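Local structure of DyP (Bjerkandera adusta, 3VXJ) at residues A[86-90]-A[361-365]; A[11-15]-A[67-71]; A[71-76]-A[89-93]. The protein is a dye-decolorizing peroxidase that binds heme b and probably uses hydrogen peroxide to oxidise dyes and phenols such as 2,6-dimethoxyphenol. All coordinates share one frame; numbering follows the deposited sequence.

Contact 1: A[86-90]-A[361-365]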
loop_
_atom_site.group_PDB
_atom_site.type_symbol
_atom_site.label_atom_id
_atom_site.label_comp_id
_atom_site.label_asym_id
_atom_site.label_seq_id
_atom_site.Cartn_x
_atom_site.Cartn_y
_atom_site.Cartn_z
ATOM N N GLY A 86 18.836 -4.837 -10.791
ATOM C CA GLY A 86 19.509 -5.006 -9.504
ATOM C C GLY A 86 18.637 -5.452 -8.342
ATOM O O GLY A 86 19.135 -5.582 -7.219
ATOM N N ASP A 87 17.351 -5.694 -8.593
ATOM C CA ASP A 87 16.452 -6.158 -7.539
ATOM C C ASP A 87 16.332 -7.681 -7.551
ATOM O O ASP A 87 16.201 -8.277 -8.610
ATOM C CB ASP A 87 15.077 -5.504 -7.679
ATOM C CG ASP A 87 14.168 -5.845 -6.519
ATOM O OD1 ASP A 87 14.229 -5.143 -5.485
ATOM O OD2 ASP A 87 13.415 -6.830 -6.633
ATOM N N ALA A 88 16.354 -8.296 -6.371
ATOM C CA ALA A 88 16.329 -9.751 -6.257
ATOM C C ALA A 88 14.979 -10.386 -6.615
ATOM O O ALA A 88 14.937 -11.534 -7.066
ATOM C CB ALA A 88 16.750 -10.179 -4.860
ATOM N N GLN A 89 13.883 -9.652 -6.407
ATOM C CA GLN A 89 12.542 -10.217 -6.606
ATOM C C GLN A 89 11.886 -9.835 -7.927
ATOM O O GLN A 89 11.101 -10.607 -8.480
ATOM C CB GLN A 89 11.610 -9.832 -5.459
ATOM C CG GLN A 89 11.789 -10.689 -4.228
ATOM C CD GLN A 89 12.929 -10.222 -3.362
ATOM O OE1 GLN A 89 13.109 -9.026 -3.169
ATOM N NE2 GLN A 89 13.691 -11.160 -2.815
ATOM N N PHE A 90 12.176 -8.638 -8.427
ATOM C CA PHE A 90 11.552 -8.159 -9.657
ATOM C C PHE A 90 11.656 -9.152 -10.835
ATOM O O PHE A 90 10.661 -9.366 -11.524
ATOM C CB PHE A 90 12.126 -6.784 -10.011
ATOM C CG PHE A 90 11.606 -6.200 -11.294
ATOM C CD1 PHE A 90 10.321 -5.650 -11.368
ATOM C CD2 PHE A 90 12.425 -6.154 -12.420
ATOM C CE1 PHE A 90 9.858 -5.080 -12.557
ATOM C CE2 PHE A 90 11.975 -5.595 -13.606
ATOM C CZ PHE A 90 10.686 -5.047 -13.673
ATOM N N SER A 361 12.751 1.552 -3.364
ATOM C CA SER A 361 13.855 1.230 -4.261
ATOM C C SER A 361 14.228 -0.254 -4.220
ATOM O O SER A 361 14.705 -0.788 -5.220
ATOM C CB SER A 361 15.076 2.085 -3.933
ATOM O OG SER A 361 15.505 1.779 -2.618
ATOM N N ILE A 362 14.032 -0.901 -3.069
ATOM C CA ILE A 362 14.441 -2.296 -2.882
ATOM C C ILE A 362 13.221 -3.024 -2.364
ATOM O O ILE A 362 12.797 -2.810 -1.226
ATOM C CB ILE A 362 15.633 -2.433 -1.900
ATOM C CG1 ILE A 362 16.866 -1.712 -2.450
ATOM C CG2 ILE A 362 15.966 -3.917 -1.632
ATOM C CD1 ILE A 362 17.951 -1.421 -1.404
ATOM N N ILE A 363 12.622 -3.845 -3.227
ATOM C CA ILE A 363 11.394 -4.560 -2.866
ATOM C C ILE A 363 11.586 -5.326 -1.556
ATOM O O ILE A 363 10.727 -5.289 -0.668
ATOM C CB ILE A 363 10.926 -5.491 -4.009
ATOM C CG1 ILE A 363 10.486 -4.648 -5.210
ATOM C CG2 ILE A 363 9.777 -6.397 -3.541
ATOM C CD1 ILE A 363 10.162 -5.467 -6.460
ATOM N N GLY A 364 12.733 -5.985 -1.432
ATOM C CA GLY A 364 13.044 -6.795 -0.259
ATOM C C GLY A 364 13.159 -6.038 1.051
ATOM O O GLY A 364 13.095 -6.641 2.116
ATOM N N ASN A 365 13.324 -4.719 0.971
ATOM C CA ASN A 365 13.451 -3.873 2.153
ATOM C C ASN A 365 12.165 -3.137 2.524
ATOM O O ASN A 365 12.054 -2.628 3.634
ATOM C CB ASN A 365 14.567 -2.843 1.954
ATOM C CG ASN A 365 15.938 -3.447 2.047
ATOM O OD1 ASN A 365 16.104 -4.620 2.424
ATOM N ND2 ASN A 365 16.938 -2.650 1.720
HETATM O O HOH W 1 14.509 -6.840 -3.424
HETATM O O HOH W 2 16.541 -3.656 -5.412
#
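The carboxylate of D87 has the CG1–CD1 arm of I363 packed against one face, with CD1 3.5 Å from OD2, while the backbone N–H of Q89 comes down on the opposite face. At the edge, F90 N takes the anti lone pair of D87 OD2 at 2.8 Å, in the straighter of that oxygen's two bonds. The Q89 N bond to the same oxygen, at 2.9 Å, is more bent and rises 47° out of the carboxylate plane. With CG anti to the backbone N (chi1 -174°), the aspartate folds over its own following turn, and OD1 is left facing the other chain segment. There I363 N donates to D87 OD1 at 3.1 Å, on the syn side and 21° out of plane. The two side chains cross at about a right angle, so I363 lays its hydrocarbon across the acid. One water donates to both D87 OD1 and Q89 OE1 and accepts from G364 N at 2.8 Å; a second bonds D87 OD1 and reaches S361 O weakly. The polar link from Q89 OE1 to G364 N runs through the first water. Were D87 replaced by an alanine, the amides of Q89, F90 and I363 would probably lose the carboxylate that all three use, and the 86-90 turn could drift from the 361-365 loop. F217 and Y427, from two strands of the C-terminal sheet, pack on the side chain of I363, which lies about 10 Å from the heme. Locally this is an Asx motif, with the Asx turn bond to Q89 N inside it; in the fold it joins a loop of the N-terminal ferredoxin-like half of a DyP-type peroxidase to the loop leaving strand 353-360 in the C-terminal half.

Contact 2: A[11-15]-A[67-71]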
loop_
_atom_site.group_PDB
_atom_site.type_symbol
_atom_site.label_atom_id
_atom_site.label_comp_id
_atom_site.label_asym_id
_atom_site.label_seq_id
_atom_site.Cartn_x
_atom_site.Cartn_y
_atom_site.Cartn_z
ATOM N N ILE A 11 9.942 12.765 -12.350
ATOM C CA ILE A 11 9.579 11.639 -11.486
ATOM C C ILE A 11 8.082 11.396 -11.606
ATOM O O ILE A 11 7.280 12.317 -11.466
ATOM C CB ILE A 11 9.966 11.923 -10.013
ATOM C CG1 ILE A 11 11.497 12.018 -9.899
ATOM C CG2 ILE A 11 9.414 10.824 -9.086
ATOM C CD1 ILE A 11 12.013 12.724 -8.657
ATOM N N GLN A 12 7.696 10.160 -11.899
ATOM C CA GLN A 12 6.280 9.829 -11.969
ATOM C C GLN A 12 5.586 10.133 -10.635
ATOM O O GLN A 12 6.038 9.709 -9.566
ATOM C CB GLN A 12 6.085 8.382 -12.427
ATOM C CG GLN A 12 6.548 8.127 -13.865
ATOM C CD GLN A 12 5.940 6.876 -14.453
ATOM O OE1 GLN A 12 4.723 6.776 -14.574
ATOM N NE2 GLN A 12 6.776 5.903 -14.805
ATOM N N GLY A 13 4.499 10.900 -10.708
ATOM C CA GLY A 13 3.959 11.559 -9.527
ATOM C C GLY A 13 3.415 10.654 -8.435
ATOM O O GLY A 13 3.466 11.014 -7.262
ATOM N N ASP A 14 2.882 9.490 -8.802
ATOM C CA ASP A 14 2.323 8.601 -7.775
ATOM C C ASP A 14 3.374 8.086 -6.789
ATOM O O ASP A 14 3.046 7.765 -5.649
ATOM C CB ASP A 14 1.555 7.436 -8.398
ATOM C CG ASP A 14 0.585 6.790 -7.426
ATOM O OD1 ASP A 14 -0.156 7.530 -6.747
ATOM O OD2 ASP A 14 0.586 5.542 -7.320
ATOM N N ILE A 15 4.632 8.039 -7.233
ATOM C CA ILE A 15 5.722 7.531 -6.404
ATOM C C ILE A 15 5.990 8.441 -5.200
ATOM O O ILE A 15 6.113 7.970 -4.072
ATOM C CB ILE A 15 7.028 7.407 -7.206
ATOM C CG1 ILE A 15 6.857 6.444 -8.380
ATOM C CG2 ILE A 15 8.158 6.938 -6.297
ATOM C CD1 ILE A 15 7.991 6.540 -9.393
ATOM N N VAL A 67 -1.828 10.041 -15.171
ATOM C CA VAL A 67 -1.433 8.703 -15.627
ATOM C C VAL A 67 0.024 8.416 -15.289
ATOM O O VAL A 67 0.904 9.240 -15.517
ATOM C CB VAL A 67 -1.668 8.487 -17.150
ATOM C CG1 VAL A 67 -1.453 7.005 -17.515
ATOM C CG2 VAL A 67 -3.073 8.943 -17.552
ATOM N N ASN A 68 0.254 7.245 -14.694
ATOM C CA ASN A 68 1.591 6.709 -14.491
ATOM C C ASN A 68 1.680 5.328 -15.145
ATOM O O ASN A 68 0.658 4.724 -15.485
ATOM C CB ASN A 68 1.932 6.627 -12.999
ATOM C CG ASN A 68 2.362 7.975 -12.385
ATOM O OD1 ASN A 68 2.726 8.009 -11.210
ATOM N ND2 ASN A 68 2.303 9.084 -13.154
ATOM N N LEU A 69 2.903 4.835 -15.322
ATOM C CA LEU A 69 3.140 3.631 -16.103
ATOM C C LEU A 69 4.318 2.841 -15.553
ATOM O O LEU A 69 5.426 3.369 -15.401
ATOM C CB LEU A 69 3.375 3.998 -17.577
ATOM C CG LEU A 69 3.792 2.908 -18.576
ATOM C CD1 LEU A 69 2.725 1.825 -18.723
ATOM C CD2 LEU A 69 4.073 3.546 -19.920
ATOM N N GLY A 70 4.064 1.571 -15.252
ATOM C CA GLY A 70 5.105 0.656 -14.799
ATOM C C GLY A 70 5.196 -0.587 -15.662
ATOM O O GLY A 70 4.237 -0.971 -16.341
ATOM N N PHE A 71 6.364 -1.222 -15.623
ATOM C CA PHE A 71 6.640 -2.436 -16.388
ATOM C C PHE A 71 7.080 -3.577 -15.499
ATOM O O PHE A 71 7.820 -3.378 -14.543
ATOM C CB PHE A 71 7.742 -2.172 -17.424
ATOM C CG PHE A 71 7.337 -1.205 -18.486
ATOM C CD1 PHE A 71 6.646 -1.642 -19.610
ATOM C CD2 PHE A 71 7.600 0.151 -18.341
ATOM C CE1 PHE A 71 6.237 -0.740 -20.587
ATOM C CE2 PHE A 71 7.199 1.067 -19.320
ATOM C CZ PHE A 71 6.520 0.611 -20.442
#
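Strand 65-71 forms one border of the N-terminal antiparallel sheet, and Q12, just before the short helix 13-16, fits its side-chain amide against that strand at L69. L69 N donates to Q12 OE1 at 2.8 Å, in the carbonyl plane and on a lone pair; Q12 NE2 returns a bond to L69 O at 2.9 Å, with the acceptor close to the plane of the amide. This double grip fixes the rotation of the amide and tells its oxygen end from its nitrogen end. The chain reaches the strand because it is extended beyond CG (chi2 -160°), and NE2 has a further acceptor in P431 O. On the other side of the strand, N68 and G70 pair through their backbones with L122 and V120, so Q12 takes up the N–H and C=O of the residue between them, much as a neighbouring strand would. The sheet has the order 65-71, 119-125, 23-31, 146-155, that of one of the two ferredoxin-like domains of the DyP-type peroxidase fold. N68 points to the same side as Q12 and reaches the start of helix 13-16: its OD1 accepts from D14 N at 2.8 Å, the donor tilted 16° from the carbonyl plane, and also lies 3.1 Å from D14 CB. The amide of N68 is held at its nitrogen as well, since ND2 donates to V67 O at 2.8 Å, from above that carbonyl plane, and to T50 O. The carboxylate of D14 turns away from the strand to S330 OG and Y359 OH in the C-terminal sheet, and its side chain lies about 9 Å from that of the heme-binding R329.

Contact 3: A[71-76]-A[89-93]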
loop_
_atom_site.group_PDB
_atom_site.type_symbol
_atom_site.label_atom_id
_atom_site.label_comp_id
_atom_site.label_asym_id
_atom_site.label_seq_id
_atom_site.Cartn_x
_atom_site.Cartn_y
_atom_site.Cartn_z
ATOM N N PHE A 71 6.364 -1.222 -15.623
ATOM C CA PHE A 71 6.640 -2.436 -16.388
ATOM C C PHE A 71 7.080 -3.577 -15.499
ATOM O O PHE A 71 7.820 -3.378 -14.543
ATOM C CB PHE A 71 7.742 -2.172 -17.424
ATOM C CG PHE A 71 7.337 -1.205 -18.486
ATOM C CD1 PHE A 71 6.646 -1.642 -19.610
ATOM C CD2 PHE A 71 7.600 0.151 -18.341
ATOM C CE1 PHE A 71 6.237 -0.740 -20.587
ATOM C CE2 PHE A 71 7.199 1.067 -19.320
ATOM C CZ PHE A 71 6.520 0.611 -20.442
ATOM N N SER A 72 6.634 -4.778 -15.831
ATOM C CA SER A 72 7.131 -5.981 -15.195
ATOM C C SER A 72 8.439 -6.372 -15.873
ATOM O O SER A 72 8.811 -5.812 -16.896
ATOM C CB SER A 72 6.117 -7.103 -15.373
ATOM O OG SER A 72 6.134 -7.537 -16.724
ATOM N N ASN A 73 9.118 -7.365 -15.315
ATOM C CA ASN A 73 10.299 -7.908 -15.946
ATOM C C ASN A 73 10.004 -8.435 -17.351
ATOM O O ASN A 73 10.763 -8.174 -18.289
ATOM C CB ASN A 73 10.907 -9.015 -15.095
ATOM C CG ASN A 73 12.094 -9.660 -15.767
ATOM O OD1 ASN A 73 13.162 -9.066 -15.854
ATOM N ND2 ASN A 73 11.894 -10.857 -16.290
ATOM N N THR A 74 8.914 -9.177 -17.513
ATOM C CA THR A 74 8.629 -9.712 -18.836
ATOM C C THR A 74 8.272 -8.604 -19.828
ATOM O O THR A 74 8.532 -8.739 -21.018
ATOM C CB THR A 74 7.560 -10.798 -18.814
ATOM O OG1 THR A 74 6.432 -10.343 -18.055
ATOM C CG2 THR A 74 8.119 -12.062 -18.176
ATOM N N GLY A 75 7.707 -7.504 -19.331
ATOM C CA GLY A 75 7.435 -6.331 -20.167
ATOM C C GLY A 75 8.708 -5.705 -20.703
ATOM O O GLY A 75 8.807 -5.416 -21.896
ATOM N N LEU A 76 9.687 -5.507 -19.824
ATOM C CA LEU A 76 10.994 -4.999 -20.230
ATOM C C LEU A 76 11.641 -5.937 -21.245
ATOM O O LEU A 76 12.140 -5.484 -22.284
ATOM C CB LEU A 76 11.891 -4.760 -19.010
ATOM C CG LEU A 76 11.373 -3.651 -18.082
ATOM C CD1 LEU A 76 12.296 -3.492 -16.881
ATOM C CD2 LEU A 76 11.206 -2.319 -18.820
ATOM N N GLN A 89 13.883 -9.652 -6.407
ATOM C CA GLN A 89 12.542 -10.217 -6.606
ATOM C C GLN A 89 11.886 -9.835 -7.927
ATOM O O GLN A 89 11.101 -10.607 -8.480
ATOM C CB GLN A 89 11.610 -9.832 -5.459
ATOM C CG GLN A 89 11.789 -10.689 -4.228
ATOM C CD GLN A 89 12.929 -10.222 -3.362
ATOM O OE1 GLN A 89 13.109 -9.026 -3.169
ATOM N NE2 GLN A 89 13.691 -11.160 -2.815
ATOM N N PHE A 90 12.176 -8.638 -8.427
ATOM C CA PHE A 90 11.552 -8.159 -9.657
ATOM C C PHE A 90 11.656 -9.152 -10.835
ATOM O O PHE A 90 10.661 -9.366 -11.524
ATOM C CB PHE A 90 12.126 -6.784 -10.011
ATOM C CG PHE A 90 11.606 -6.200 -11.294
ATOM C CD1 PHE A 90 10.321 -5.650 -11.368
ATOM C CD2 PHE A 90 12.425 -6.154 -12.420
ATOM C CE1 PHE A 90 9.858 -5.080 -12.557
ATOM C CE2 PHE A 90 11.975 -5.595 -13.606
ATOM C CZ PHE A 90 10.686 -5.047 -13.673
ATOM N N PRO A 91 12.839 -9.774 -11.062
ATOM C CA PRO A 91 12.942 -10.575 -12.286
ATOM C C PRO A 91 11.983 -11.758 -12.361
ATOM O O PRO A 91 11.485 -12.058 -13.444
ATOM C CB PRO A 91 14.400 -11.044 -12.276
ATOM C CG PRO A 91 15.123 -9.953 -11.536
ATOM C CD PRO A 91 14.161 -9.613 -10.425
ATOM N N ASP A 92 11.724 -12.429 -11.240
ATOM C CA ASP A 92 10.877 -13.625 -11.289
ATOM C C ASP A 92 9.390 -13.319 -11.217
ATOM O O ASP A 92 8.566 -14.201 -11.481
ATOM C CB ASP A 92 11.253 -14.628 -10.199
ATOM C CG ASP A 92 12.596 -15.291 -10.442
ATOM O OD1 ASP A 92 13.108 -15.241 -11.581
ATOM O OD2 ASP A 92 13.128 -15.878 -9.478
ATOM N N GLY A 93 9.039 -12.083 -10.866
ATOM C CA GLY A 93 7.635 -11.693 -10.707
ATOM C C GLY A 93 7.041 -12.130 -9.373
ATOM O O GLY A 93 7.609 -12.973 -8.659
HETATM O O HOH W 3 8.269 -8.408 -12.608
#
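F90 drives its ring into the start of helix 73-78. Its CG stands anti to the backbone N (chi1 178°), which carries the ring tip to the junction of S72 and N73, where CZ lies 3.2 Å from N73 N. F71 O meets the ring edge in plane, 3.3 Å from F90 CE1. Also at the edge is L76, whose CD1 sits 3.9 Å from F90 CE2, the two side chains crossing at about a right angle. N73 CB lies over one ring face, 4.3 Å from the F90 centroid and 26° off the normal, a CH-pi contact. F217 and F429 of the C-terminal sheet meet the F90 ring as well. The carbonyl of F90 takes a bond from a water, and that same water accepts from N73 N at 3.0 Å, linking the backbones. Next comes P91, whose carbonyl O lies 3.1 Å from N73 ND2, although the angle is too poor for a hydrogen bond. What the phenylalanine abuts is a capped helix start: S72 is the N-cap, its OG accepting from G75 N at 3.0 Å while also bonding I117 O.

Overall arrangement
Along the chain, contact 2 comes first, ending at F71 where contact 3 begins, and contact 1 opens later. Strand 65-71 thus runs from contact 2 straight into helix 73-78 of contact 3. Contacts 3 and 1 in turn share Q89 and F90, and their centres are about 11 Å apart; contact 2 lies about 16 Å from contact 3 and 18 Å from contact 1. Contacts 2 and 3 stay within the N-terminal domain, whereas contact 1 spans 271 residues to the C-terminal one. Contacts 3 and 1 together tie the helix that follows the border strand of the first sheet, through the 86-93 loop, to the half of the peroxidase that holds the heme.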